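Replicative DNA helicase (Nostoc punctiforme, PDB 4O1R) carries an intein, a protein-splicing element that probably excises itself from the helicase precursor and joins the flanking sequences by a peptide bond. Local coordinates at residues A[3-7]-A[120-124]; A[10-14]-A[31-35]; A[62-68]-A[95-101]. One frame throughout, in Å; residues are numbered along the deposited sequence.

Interaction 1 of 3, residues A[3-7]-A[120-124]; sequences GALAG and EEVFD. Unlike the reference sequence in segment 3-7: Ala4 (reference Cys).
Leu5 and Phe123 form an antiparallel hydrogen-bonded pair that docks the N-terminal segment of the intein, in its horseshoe-like HINT fold, onto strand 106-126. Leu5 N donates to Phe123 O at 2.9 Å. Phe123 N returns the bond to Leu5 O, with an N-H...O angle of 147° and the donor in the carbonyl plane. Leu5 O takes a second, softer contact from Val122 CA, at 3.2 Å.

Most inteins begin with a cysteine whose thiol starts splicing. Ala4, in place of the reference cysteine, has no thiol and probably marks that position. The backbone of Ala4 is held outside the two segments: its N bonds to Thr73 OG1 and its O to His76 ND1. The CB of Ala4 packs 3.6 Å from Val122 CG2.

Waters lie at both ends of the contact. One is within bonding distance of both Gly3 O and Asp124 OD2, two acceptors that cannot bond to each other directly. Another accepts from Gly7 N and donates to Glu120 OE1 and Glu121 O, so three groups share it. The other carboxylate oxygen of Glu120 forms a salt bridge with Arg71, and Glu121 OE2 bonds to Ser53 OG.

With CG anti to the carbonyl carbon (chi1 -58°), the Phe123 ring lies alongside Gly7, and its CD1 comes to 3.4 Å from Gly7 CA.

Interaction 2 of 3, residues A[10-14]-A[31-35]; sequences LVTLV and FAVWA
Val14 holds CG1 anti to its backbone N (chi1 168°), which turns CG2 toward the indole of Trp34. Trp34 places its own CG anti to the carbonyl carbon, and the indole comes back toward Val14. The result is a CH-pi contact within the HINT fold of the intein, where strand 10-12 and the residues after it pass over strand 31-37. Val14 CG2 sits 3.9 Å from the centroid of the five-membered ring, 12° off the ring normal.

The two strands run at a steep angle to each other, 105° between their directions, and do not pair as neighbours in a sheet. One direct hydrogen bond links the segments: Val14 N donates to Ala32 O at 3.1 Å. It is nearly straight at hydrogen, but the donor lies well above the carbonyl plane. Val33 CA also approaches Thr12 O.

Val11 CG1 packs on Val33 CG1; Val11 has a second conformer, so the closeness is doubtful. Phe133 and Val48 also touch Val33. Leu13 folds its CD2 against Phe31, 3.6 Å from CD1. Thr12 CB lies at the edge of the indole, near its plane.

Two waters bridge the backbones and the ring. One accepts from Thr12 N and, weakly, from Trp34 N. The other lies in the indole plane, accepting from Trp34 NE1 at 3.0 Å and donating to Val14 O.

Interaction 3 of 3, residues A[62-68]-A[95-101]; sequences LTTRLGR and HLALPRN. Unlike the reference sequence in segment 95-101: Ala97 (reference Cys).
A type I beta turn from Thr64 to Gly67 leads into Arg68, whose side chain reaches across to Pro99 at the end of strand 95-99. Arg68 NH1 donates to Pro99 O at 2.8 Å. The bond lies in the carbonyl plane and close to the guanidinium plane. Arg68 NH2 adds a weak second bond to the same oxygen, so one carbonyl takes both ends of the group. NH1 also donates to Asn137 O.

The aliphatic part of Arg68 runs alongside Leu98, the two chains heading opposite ways. It bends at chi2 (-143°), and CD comes to 3.6 Å from Leu98 CD2. Tyr107 and Ile138 pack against both side chains.

In the curved antiparallel sheet of the HINT fold, strands 57-64 and 95-99 each pair with the long strand 106-126, not with each other. The two segments meet through side chains. Leu62 and Leu96 meet tip to tip, with Leu62 CD2 3.9 Å from Leu96 CD1, and Leu90 touches both.

Thr64 and Leu98 likewise point at each other, Thr64 OG1 lying 4.0 Å from Leu98 CD2. That hydroxyl is bonded to Asp109 OD2 and weakly accepts from Arg68 N.

Arg65 NH2 lies 4.0 Å from His95 NE2, the planes 74° apart; Arg65 NH1 has a weak, long ion pair with Glu110. Arg68 NH2 stands 3.1 Å from Asn101 OD1, with the guanidinium and amide planes turned 37° against each other.

Overall arrangement
From the N terminus, the chain opens interaction 1 at residues 3-7 and passes after two residues to 10-14. Interaction 2 closes first, joining the 10-12/19-21 hairpin to strand 31-37 of the large antiparallel sheet. The chain then builds strands 42-55 and 57-64. Interaction 3 opens at 62-68 and closes at 95-101. Strand 106-126 follows, and its residues 120-124 return to close interaction 1. Interactions 2 and 3 are therefore in series, and both nest inside the long loop of interaction 1. No loops cross. All three reach the large sheet. Interactions 1 and 3 lie on opposite sides of the chain's centre, about 19 Å apart between their centres, and are linked through strand 106-126.

Interaction 1 of 3, residues A[3-7]-A[120-124]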
ATOM      1  N   GLY A   3      -3.832   9.162   4.663  0.53 17.14           N
ATOM      2  CA  GLY A   3      -3.628   9.047   3.235  0.53 14.21           C
ATOM      3  C   GLY A   3      -4.467   7.949   2.615  0.53 12.77           C
ATOM      4  O   GLY A   3      -5.164   7.197   3.310  0.53 13.20           O
ATOM      5  N   ALA A   4      -4.389   7.845   1.297  1.00 12.03           N
ATOM      6  CA  ALA A   4      -5.293   6.967   0.566  1.00 11.12           C
ATOM      7  C   ALA A   4      -4.705   6.596  -0.787  1.00 11.25           C
ATOM      8  O   ALA A   4      -3.615   7.062  -1.158  1.00 11.67           O
ATOM      9  CB  ALA A   4      -6.672   7.611   0.445  1.00 12.01           C
ATOM     10  N   LEU A   5      -5.422   5.743  -1.505  1.00 10.93           N
ATOM     11  CA  LEU A   5      -4.941   5.125  -2.742  1.00 10.96           C
ATOM     12  C   LEU A   5      -5.938   5.249  -3.859  1.00 10.99           C
ATOM     13  O   LEU A   5      -7.152   5.304  -3.628  1.00 11.50           O
ATOM     14  CB  LEU A   5      -4.688   3.628  -2.523  1.00 11.44           C
ATOM     15  CG  LEU A   5      -3.629   3.252  -1.492  1.00 12.25           C
ATOM     16  CD1 LEU A   5      -3.656   1.742  -1.313  1.00 13.89           C
ATOM     17  CD2 LEU A   5      -2.244   3.717  -1.948  1.00 14.32           C
ATOM     18  N   ALA A   6      -5.440   5.208  -5.088  1.00 11.33           N
ATOM     19  CA  ALA A   6      -6.341   5.130  -6.249  1.00 11.85           C
ATOM     20  C   ALA A   6      -7.241   3.898  -6.132  1.00 12.31           C
ATOM     21  O   ALA A   6      -6.835   2.857  -5.604  1.00 12.24           O
ATOM     22  CB  ALA A   6      -5.541   5.074  -7.545  1.00 12.46           C
ATOM     23  N   GLY A   7      -8.462   4.023  -6.644  1.00 12.45           N
ATOM     24  CA  GLY A   7      -9.454   2.943  -6.553  1.00 12.95           C
ATOM     25  C   GLY A   7      -9.088   1.642  -7.234  1.00 13.53           C
ATOM     26  O   GLY A   7      -9.575   0.574  -6.827  1.00 13.94           O
ATOM     27  N   GLU A 120      -8.305  12.062  -8.266  1.00 13.98           N
ATOM     28  CA  GLU A 120      -9.339  11.037  -8.419  1.00 14.41           C
ATOM     29  C   GLU A 120      -9.922  10.752  -7.061  1.00 13.22           C
ATOM     30  O   GLU A 120      -9.349  11.146  -6.045  1.00 12.25           O
ATOM     31  CB  GLU A 120      -8.746   9.713  -8.936  1.00 16.28           C
ATOM     32  CG  GLU A 120      -8.042   9.786 -10.269  1.00 20.14           C
ATOM     33  CD  GLU A 120      -7.665   8.427 -10.815  1.00 23.45           C
ATOM     34  OE1 GLU A 120      -7.864   7.396 -10.131  1.00 23.10           O
ATOM     35  OE2 GLU A 120      -7.160   8.396 -11.950  1.00 26.95           O
ATOM     36  N   GLU A 121     -11.045  10.049  -7.025  1.00 12.84           N
ATOM     37  CA  GLU A 121     -11.522   9.505  -5.760  1.00 12.64           C
ATOM     38  C   GLU A 121     -10.487   8.522  -5.196  1.00 12.58           C
ATOM     39  O   GLU A 121      -9.872   7.749  -5.942  1.00 13.41           O
ATOM     40  CB  GLU A 121     -12.885   8.828  -5.917  1.00 13.76           C
ATOM     41  CG  GLU A 121     -13.500   8.476  -4.580  1.00 13.59           C
ATOM     42  CD  GLU A 121     -14.897   7.921  -4.678  1.00 14.74           C
ATOM     43  OE1 GLU A 121     -15.341   7.567  -5.789  1.00 16.25           O
ATOM     44  OE2 GLU A 121     -15.545   7.841  -3.618  1.00 16.33           O
ATOM     45  N   VAL A 122     -10.264   8.583  -3.885  1.00 11.87           N
ATOM     46  CA  VAL A 122      -9.254   7.743  -3.248  1.00 11.93           C
ATOM     47  C   VAL A 122      -9.852   6.994  -2.060  1.00 11.52           C
ATOM     48  O   VAL A 122     -10.879   7.402  -1.504  1.00 11.88           O
ATOM     49  CB  VAL A 122      -7.987   8.547  -2.849  1.00 12.10           C
ATOM     50  CG1 VAL A 122      -7.260   9.037  -4.080  1.00 13.19           C
ATOM     51  CG2 VAL A 122      -8.337   9.703  -1.943  1.00 13.58           C
ATOM     52  N   PHE A 123      -9.203   5.888  -1.697  1.00 11.82           N
ATOM     53  CA  PHE A 123      -9.770   4.882  -0.802  1.00 12.09           C
ATOM     54  C   PHE A 123      -8.724   4.375   0.156  1.00 12.76           C
ATOM     55  O   PHE A 123      -7.523   4.395  -0.126  1.00 12.88           O
ATOM     56  CB  PHE A 123     -10.299   3.697  -1.631  1.00 12.31           C
ATOM     57  CG  PHE A 123     -11.331   4.089  -2.643  1.00 12.18           C
ATOM     58  CD1 PHE A 123     -10.952   4.556  -3.904  1.00 12.99           C
ATOM     59  CD2 PHE A 123     -12.686   4.011  -2.337  1.00 13.23           C
ATOM     60  CE1 PHE A 123     -11.904   4.948  -4.842  1.00 14.54           C
ATOM     61  CE2 PHE A 123     -13.641   4.389  -3.276  1.00 13.93           C
ATOM     62  CZ  PHE A 123     -13.248   4.852  -4.527  1.00 13.94           C
ATOM     63  N   ASP A 124      -9.193   3.867   1.284  1.00 14.07           N
ATOM     64  CA  ASP A 124      -8.287   3.318   2.280  1.00 15.41           C
ATOM     65  C   ASP A 124      -8.946   2.150   2.995  1.00 15.14           C
ATOM     66  O   ASP A 124     -10.172   1.963   2.926  1.00 14.87           O
ATOM     67  CB  ASP A 124      -7.896   4.425   3.282  1.00 16.88           C
ATOM     68  CG  ASP A 124      -6.694   4.065   4.152  1.00 18.00           C
ATOM     69  OD1 ASP A 124      -5.873   3.201   3.761  1.00 20.59           O
ATOM     70  OD2 ASP A 124      -6.557   4.681   5.233  1.00 21.66           O
TER
HETATM   71  O   HOH W   1      -3.976   5.734   5.472  1.00 29.21           O
HETATM   72  O   HOH W   2      -9.407   6.323  -8.089  1.00 17.69           O

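Interaction 2 of 3, residues A[10-14]-A[31-35]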
ATOM      1  N   LEU A  10      -4.688  -2.731  -6.234  1.00 13.30           N
ATOM      2  CA  LEU A  10      -5.090  -4.115  -5.982  1.00 13.50           C
ATOM      3  C   LEU A  10      -4.653  -4.610  -4.620  1.00 14.29           C
ATOM      4  O   LEU A  10      -3.477  -4.495  -4.253  1.00 14.84           O
ATOM      5  CB  LEU A  10      -4.489  -5.028  -7.043  1.00 14.19           C
ATOM      6  CG  LEU A  10      -4.949  -4.794  -8.473  1.00 14.71           C
ATOM      7  CD1 LEU A  10      -4.176  -5.683  -9.428  1.00 17.86           C
ATOM      8  CD2 LEU A  10      -6.443  -5.056  -8.601  1.00 16.94           C
ATOM      9  N   VAL A  11      -5.595  -5.168  -3.869  1.00 14.23           N
ATOM     10  CA  VAL A  11      -5.265  -5.861  -2.635  1.00 14.96           C
ATOM     11  C   VAL A  11      -5.594  -7.342  -2.802  1.00 15.13           C
ATOM     12  O   VAL A  11      -6.519  -7.693  -3.534  1.00 16.14           O
ATOM     13  CB  VAL A  11      -6.159  -5.246  -1.526  0.54 15.98           C
ATOM     14  CG1 VAL A  11      -5.796  -5.773  -0.178  0.54 17.03           C
ATOM     15  CG2 VAL A  11      -6.083  -3.696  -1.556  0.54 16.92           C
ATOM     16  N   THR A  12      -4.841  -8.205  -2.134  1.00 16.31           N
ATOM     17  CA  THR A  12      -5.054  -9.652  -2.266  1.00 17.45           C
ATOM     18  C   THR A  12      -5.857 -10.204  -1.110  1.00 17.85           C
ATOM     19  O   THR A  12      -5.448 -10.079   0.050  1.00 19.38           O
ATOM     20  CB  THR A  12      -3.719 -10.414  -2.366  1.00 18.16           C
ATOM     21  OG1 THR A  12      -3.004  -9.910  -3.493  1.00 20.50           O
ATOM     22  CG2 THR A  12      -3.946 -11.923  -2.540  1.00 19.39           C
ATOM     23  N   LEU A  13      -6.997 -10.814  -1.422  1.00 18.21           N
ATOM     24  CA  LEU A  13      -7.779 -11.538  -0.426  1.00 18.97           C
ATOM     25  C   LEU A  13      -7.037 -12.840  -0.140  1.00 20.37           C
ATOM     26  O   LEU A  13      -6.762 -13.623  -1.053  1.00 21.47           O
ATOM     27  CB  LEU A  13      -9.205 -11.788  -0.925  1.00 18.68           C
ATOM     28  CG  LEU A  13      -9.985 -10.524  -1.318  1.00 18.12           C
ATOM     29  CD1 LEU A  13     -11.349 -10.914  -1.861  1.00 18.38           C
ATOM     30  CD2 LEU A  13     -10.134  -9.552  -0.164  1.00 19.43           C
ATOM     31  N   VAL A  14      -6.683 -13.068   1.118  1.00 20.54           N
ATOM     32  CA  VAL A  14      -5.741 -14.138   1.453  1.00 22.04           C
ATOM     33  C   VAL A  14      -6.177 -15.539   0.989  1.00 22.98           C
ATOM     34  O   VAL A  14      -5.396 -16.248   0.351  1.00 23.26           O
ATOM     35  CB  VAL A  14      -5.392 -14.139   2.972  1.00 22.00           C
ATOM     36  CG1 VAL A  14      -4.659 -15.408   3.354  1.00 23.55           C
ATOM     37  CG2 VAL A  14      -4.562 -12.920   3.335  1.00 22.46           C
ATOM     38  N   PHE A  31     -12.435  -9.356   6.679  1.00 19.27           N
ATOM     39  CA  PHE A  31     -11.729 -10.202   5.723  1.00 18.11           C
ATOM     40  C   PHE A  31     -10.239  -9.943   5.799  1.00 17.34           C
ATOM     41  O   PHE A  31      -9.817  -8.892   6.251  1.00 16.67           O
ATOM     42  CB  PHE A  31     -12.238  -9.958   4.301  1.00 17.93           C
ATOM     43  CG  PHE A  31     -12.026  -8.550   3.812  1.00 16.82           C
ATOM     44  CD1 PHE A  31     -10.860  -8.203   3.120  1.00 16.56           C
ATOM     45  CD2 PHE A  31     -12.973  -7.563   4.065  1.00 17.44           C
ATOM     46  CE1 PHE A  31     -10.648  -6.905   2.679  1.00 16.58           C
ATOM     47  CE2 PHE A  31     -12.782  -6.261   3.622  1.00 16.87           C
ATOM     48  CZ  PHE A  31     -11.607  -5.921   2.935  1.00 16.58           C
ATOM     49  N   ALA A  32      -9.450 -10.909   5.346  1.00 17.07           N
ATOM     50  CA  ALA A  32      -7.994 -10.846   5.469  1.00 16.60           C
ATOM     51  C   ALA A  32      -7.272 -10.472   4.186  1.00 16.21           C
ATOM     52  O   ALA A  32      -7.623 -10.934   3.084  1.00 16.42           O
ATOM     53  CB  ALA A  32      -7.453 -12.154   6.005  1.00 18.05           C
ATOM     54  N   VAL A  33      -6.258  -9.626   4.360  1.00 15.83           N
ATOM     55  CA  VAL A  33      -5.314  -9.246   3.312  1.00 16.12           C
ATOM     56  C   VAL A  33      -3.900  -9.530   3.834  1.00 16.09           C
ATOM     57  O   VAL A  33      -3.737  -9.995   4.965  1.00 16.80           O
ATOM     58  CB  VAL A  33      -5.494  -7.764   2.884  1.00 16.22           C
ATOM     59  CG1 VAL A  33      -6.932  -7.526   2.418  1.00 16.94           C
ATOM     60  CG2 VAL A  33      -5.146  -6.809   4.024  1.00 16.93           C
ATOM     61  N   TRP A  34      -2.882  -9.265   3.019  1.00 16.93           N
ATOM     62  CA  TRP A  34      -1.502  -9.397   3.487  1.00 17.16           C
ATOM     63  C   TRP A  34      -0.994  -8.092   4.077  1.00 16.24           C
ATOM     64  O   TRP A  34      -1.314  -7.013   3.581  1.00 16.10           O
ATOM     65  CB  TRP A  34      -0.571  -9.862   2.366  1.00 18.42           C
ATOM     66  CG  TRP A  34      -0.848 -11.262   1.977  1.00 21.02           C
ATOM     67  CD1 TRP A  34      -1.510 -11.687   0.861  1.00 23.87           C
ATOM     68  CD2 TRP A  34      -0.521 -12.435   2.728  1.00 22.83           C
ATOM     69  NE1 TRP A  34      -1.592 -13.060   0.857  1.00 25.94           N
ATOM     70  CE2 TRP A  34      -1.002 -13.545   1.995  1.00 24.36           C
ATOM     71  CE3 TRP A  34       0.138 -12.660   3.945  1.00 23.67           C
ATOM     72  CZ2 TRP A  34      -0.844 -14.858   2.442  1.00 25.75           C
ATOM     73  CZ3 TRP A  34       0.291 -13.974   4.389  1.00 25.45           C
ATOM     74  CH2 TRP A  34      -0.195 -15.051   3.634  1.00 26.15           C
ATOM     75  N   ALA A  35      -0.203  -8.210   5.137  1.00 16.01           N
ATOM     76  CA  ALA A  35       0.402  -7.056   5.803  1.00 16.56           C
ATOM     77  C   ALA A  35       1.758  -7.431   6.358  1.00 17.14           C
ATOM     78  O   ALA A  35       2.074  -8.604   6.549  1.00 18.55           O
ATOM     79  CB  ALA A  35      -0.497  -6.553   6.926  1.00 17.07           C
TER
HETATM   80  O   HOH W   3      -2.888  -7.502   0.187  1.00 20.15           O
HETATM   81  O   HOH W   4      -2.809 -15.199  -0.784  1.00 33.98           O

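Interaction 3 of 3, residues A[62-68]-A[95-101]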
ATOM      1  N   LEU A  62       4.039   6.356  -8.104  1.00 10.73           N
ATOM      2  CA  LEU A  62       5.368   5.953  -7.677  1.00 11.03           C
ATOM      3  C   LEU A  62       5.712   4.648  -8.375  1.00 11.21           C
ATOM      4  O   LEU A  62       4.898   3.727  -8.372  1.00 11.82           O
ATOM      5  CB  LEU A  62       5.374   5.796  -6.159  1.00 12.13           C
ATOM      6  CG  LEU A  62       6.693   5.373  -5.503  1.00 12.90           C
ATOM      7  CD1 LEU A  62       6.763   5.937  -4.098  1.00 15.40           C
ATOM      8  CD2 LEU A  62       6.826   3.855  -5.491  1.00 14.26           C
ATOM      9  N   THR A  63       6.897   4.587  -8.983  1.00 10.97           N
ATOM     10  CA  THR A  63       7.345   3.387  -9.697  1.00 11.32           C
ATOM     11  C   THR A  63       8.678   2.930  -9.141  1.00 11.10           C
ATOM     12  O   THR A  63       9.550   3.761  -8.858  1.00 11.35           O
ATOM     13  CB  THR A  63       7.474   3.674 -11.209  1.00 11.89           C
ATOM     14  OG1 THR A  63       6.244   4.226 -11.687  1.00 12.89           O
ATOM     15  CG2 THR A  63       7.781   2.408 -12.007  1.00 12.99           C
ATOM     16  N   THR A  64       8.842   1.618  -8.991  1.00 11.28           N
ATOM     17  CA  THR A  64      10.095   1.061  -8.488  1.00 12.26           C
ATOM     18  C   THR A  64      10.908   0.432  -9.622  1.00 12.55           C
ATOM     19  O   THR A  64      10.397   0.195 -10.723  1.00 13.08           O
ATOM     20  CB  THR A  64       9.862   0.013  -7.369  1.00 12.43           C
ATOM     21  OG1 THR A  64       9.355  -1.200  -7.950  1.00 13.38           O
ATOM     22  CG2 THR A  64       8.891   0.533  -6.298  1.00 14.39           C
ATOM     23  N   ARG A  65      12.165   0.113  -9.320  1.00 13.00           N
ATOM     24  CA  ARG A  65      13.101  -0.457 -10.292  1.00 13.94           C
ATOM     25  C   ARG A  65      12.632  -1.803 -10.855  1.00 14.84           C
ATOM     26  O   ARG A  65      12.850  -2.078 -12.037  1.00 16.16           O
ATOM     27  CB  ARG A  65      14.495  -0.556  -9.667  1.00 14.06           C
ATOM     28  CG  ARG A  65      15.610  -1.060 -10.587  1.00 15.53           C
ATOM     29  CD  ARG A  65      16.996  -0.936  -9.909  1.00 17.54           C
ATOM     30  NE  ARG A  65      17.050  -1.623  -8.606  1.00 18.90           N
ATOM     31  CZ  ARG A  65      17.935  -1.368  -7.635  1.00 20.24           C
ATOM     32  NH1 ARG A  65      18.877  -0.444  -7.785  1.00 19.61           N
ATOM     33  NH2 ARG A  65      17.868  -2.042  -6.493  1.00 22.57           N
ATOM     34  N   LEU A  66      11.985  -2.622 -10.027  1.00 15.72           N
ATOM     35  CA  LEU A  66      11.426  -3.912 -10.464  0.60 16.54           C
ATOM     36  C   LEU A  66      10.161  -3.745 -11.280  1.00 16.87           C
ATOM     37  O   LEU A  66       9.638  -4.722 -11.837  1.00 18.81           O
ATOM     38  CB  LEU A  66      11.102  -4.800  -9.266  0.60 17.32           C
ATOM     39  CG  LEU A  66      12.263  -5.438  -8.509  0.60 17.90           C
ATOM     40  CD1 LEU A  66      11.669  -6.314  -7.478  0.60 20.70           C
ATOM     41  CD2 LEU A  66      13.162  -6.269  -9.388  0.60 19.67           C
ATOM     42  N   GLY A  67       9.645  -2.518 -11.323  1.00 16.14           N
ATOM     43  CA  GLY A  67       8.477  -2.193 -12.135  1.00 16.26           C
ATOM     44  C   GLY A  67       7.165  -2.129 -11.386  1.00 15.77           C
ATOM     45  O   GLY A  67       6.106  -1.974 -12.006  1.00 17.43           O
ATOM     46  N   ARG A  68       7.204  -2.218 -10.060  1.00 14.71           N
ATOM     47  CA  ARG A  68       5.977  -2.078  -9.277  1.00 14.55           C
ATOM     48  C   ARG A  68       5.540  -0.623  -9.294  1.00 13.50           C
ATOM     49  O   ARG A  68       6.373   0.273  -9.410  1.00 13.27           O
ATOM     50  CB  ARG A  68       6.189  -2.605  -7.872  1.00 15.58           C
ATOM     51  CG  ARG A  68       6.745  -4.020  -7.953  1.00 19.20           C
ATOM     52  CD  ARG A  68       6.235  -4.919  -6.909  1.00 20.51           C
ATOM     53  NE  ARG A  68       6.956  -6.190  -6.977  1.00 20.11           N
ATOM     54  CZ  ARG A  68       7.116  -7.004  -5.940  1.00 19.97           C
ATOM     55  NH1 ARG A  68       6.606  -6.692  -4.745  1.00 17.51           N
ATOM     56  NH2 ARG A  68       7.788  -8.133  -6.105  1.00 21.47           N
ATOM     57  N   HIS A  95      14.901   3.623  -1.204  1.00 11.38           N
ATOM     58  CA  HIS A  95      14.371   2.264  -1.275  1.00 11.50           C
ATOM     59  C   HIS A  95      13.155   2.071  -0.373  1.00 11.83           C
ATOM     60  O   HIS A  95      13.073   2.661   0.710  1.00 12.38           O
ATOM     61  CB  HIS A  95      15.461   1.265  -0.884  1.00 11.81           C
ATOM     62  CG  HIS A  95      16.570   1.132  -1.888  1.00 12.29           C
ATOM     63  ND1 HIS A  95      17.437   2.157  -2.213  1.00 15.26           N
ATOM     64  CD2 HIS A  95      16.976   0.056  -2.604  1.00 13.62           C
ATOM     65  CE1 HIS A  95      18.317   1.720  -3.103  1.00 14.34           C
ATOM     66  NE2 HIS A  95      18.059   0.450  -3.350  1.00 14.92           N
ATOM     67  N   LEU A  96      12.229   1.225  -0.830  1.00 11.67           N
ATOM     68  CA  LEU A  96      11.001   0.900  -0.098  1.00 12.45           C
ATOM     69  C   LEU A  96      10.879  -0.599   0.092  1.00 12.54           C
ATOM     70  O   LEU A  96      11.350  -1.384  -0.744  1.00 12.78           O
ATOM     71  CB  LEU A  96       9.763   1.357  -0.871  1.00 14.32           C
ATOM     72  CG  LEU A  96       9.646   2.815  -1.256  1.00 15.18           C
ATOM     73  CD1 LEU A  96       8.317   2.982  -1.971  1.00 16.72           C
ATOM     74  CD2 LEU A  96       9.718   3.661   0.003  1.00 16.54           C
ATOM     75  N   ALA A  97      10.214  -0.990   1.182  1.00 12.49           N
ATOM     76  CA  ALA A  97       9.954  -2.398   1.453  1.00 12.81           C
ATOM     77  C   ALA A  97       8.816  -2.919   0.602  1.00 13.13           C
ATOM     78  O   ALA A  97       7.718  -2.337   0.576  1.00 13.79           O
ATOM     79  CB  ALA A  97       9.610  -2.593   2.918  1.00 13.64           C
ATOM     80  N   LEU A  98       9.087  -4.024  -0.082  1.00 13.88           N
ATOM     81  CA  LEU A  98       8.105  -4.676  -0.943  1.00 15.63           C
ATOM     82  C   LEU A  98       8.152  -6.167  -0.673  1.00 15.69           C
ATOM     83  O   LEU A  98       9.218  -6.691  -0.377  1.00 15.46           O
ATOM     84  CB  LEU A  98       8.456  -4.415  -2.422  1.00 17.72           C
ATOM     85  CG  LEU A  98       7.938  -3.177  -3.168  1.00 19.65           C
ATOM     86  CD1 LEU A  98       8.397  -1.878  -2.554  1.00 20.75           C
ATOM     87  CD2 LEU A  98       8.397  -3.207  -4.603  1.00 21.57           C
ATOM     88  N   PRO A  99       7.007  -6.869  -0.793  1.00 16.15           N
ATOM     89  CA  PRO A  99       7.051  -8.328  -0.679  1.00 17.97           C
ATOM     90  C   PRO A  99       7.811  -8.973  -1.823  1.00 20.28           C
ATOM     91  O   PRO A  99       7.749  -8.507  -2.969  1.00 19.99           O
ATOM     92  CB  PRO A  99       5.577  -8.749  -0.756  1.00 18.18           C
ATOM     93  CG  PRO A  99       4.786  -7.560  -0.684  1.00 18.36           C
ATOM     94  CD  PRO A  99       5.637  -6.360  -0.964  1.00 15.87           C
ATOM     95  N   ARG A 100       8.524 -10.053  -1.504  1.00 23.84           N
ATOM     96  CA  ARG A 100       9.146 -10.882  -2.520  1.00 28.45           C
ATOM     97  C   ARG A 100       8.045 -11.609  -3.290  1.00 31.93           C
ATOM     98  O   ARG A 100       6.908 -11.709  -2.809  1.00 32.20           O
ATOM     99  CB  ARG A 100      10.128 -11.874  -1.879  1.00 28.48           C
ATOM    100  CG  ARG A 100      11.316 -11.191  -1.220  1.00 30.19           C
ATOM    101  CD  ARG A 100      12.455 -12.162  -0.910  1.00 34.23           C
ATOM    102  NE  ARG A 100      13.659 -11.451  -0.465  1.00 38.40           N
ATOM    103  CZ  ARG A 100      14.582 -10.932  -1.277  1.00 40.75           C
ATOM    104  NH1 ARG A 100      14.459 -11.033  -2.597  1.00 41.67           N
ATOM    105  NH2 ARG A 100      15.633 -10.301  -0.765  1.00 41.54           N
ATOM    106  N   ASN A 101       8.381 -12.093  -4.484  1.00 36.24           N
ATOM    107  CA  ASN A 101       7.421 -12.787  -5.350  1.00 39.72           C
ATOM    108  C   ASN A 101       6.837 -14.038  -4.692  1.00 40.85           C
ATOM    109  O   ASN A 101       5.650 -14.338  -4.843  1.00 41.43           O
ATOM    110  CB  ASN A 101       8.063 -13.131  -6.699  1.00 40.58           C
ATOM    111  CG  ASN A 101       8.380 -11.894  -7.532  1.00 42.32           C
ATOM    112  OD1 ASN A 101       7.621 -10.923  -7.542  1.00 43.04           O
ATOM    113  ND2 ASN A 101       9.501 -11.934  -8.249  1.00 43.64           N
TER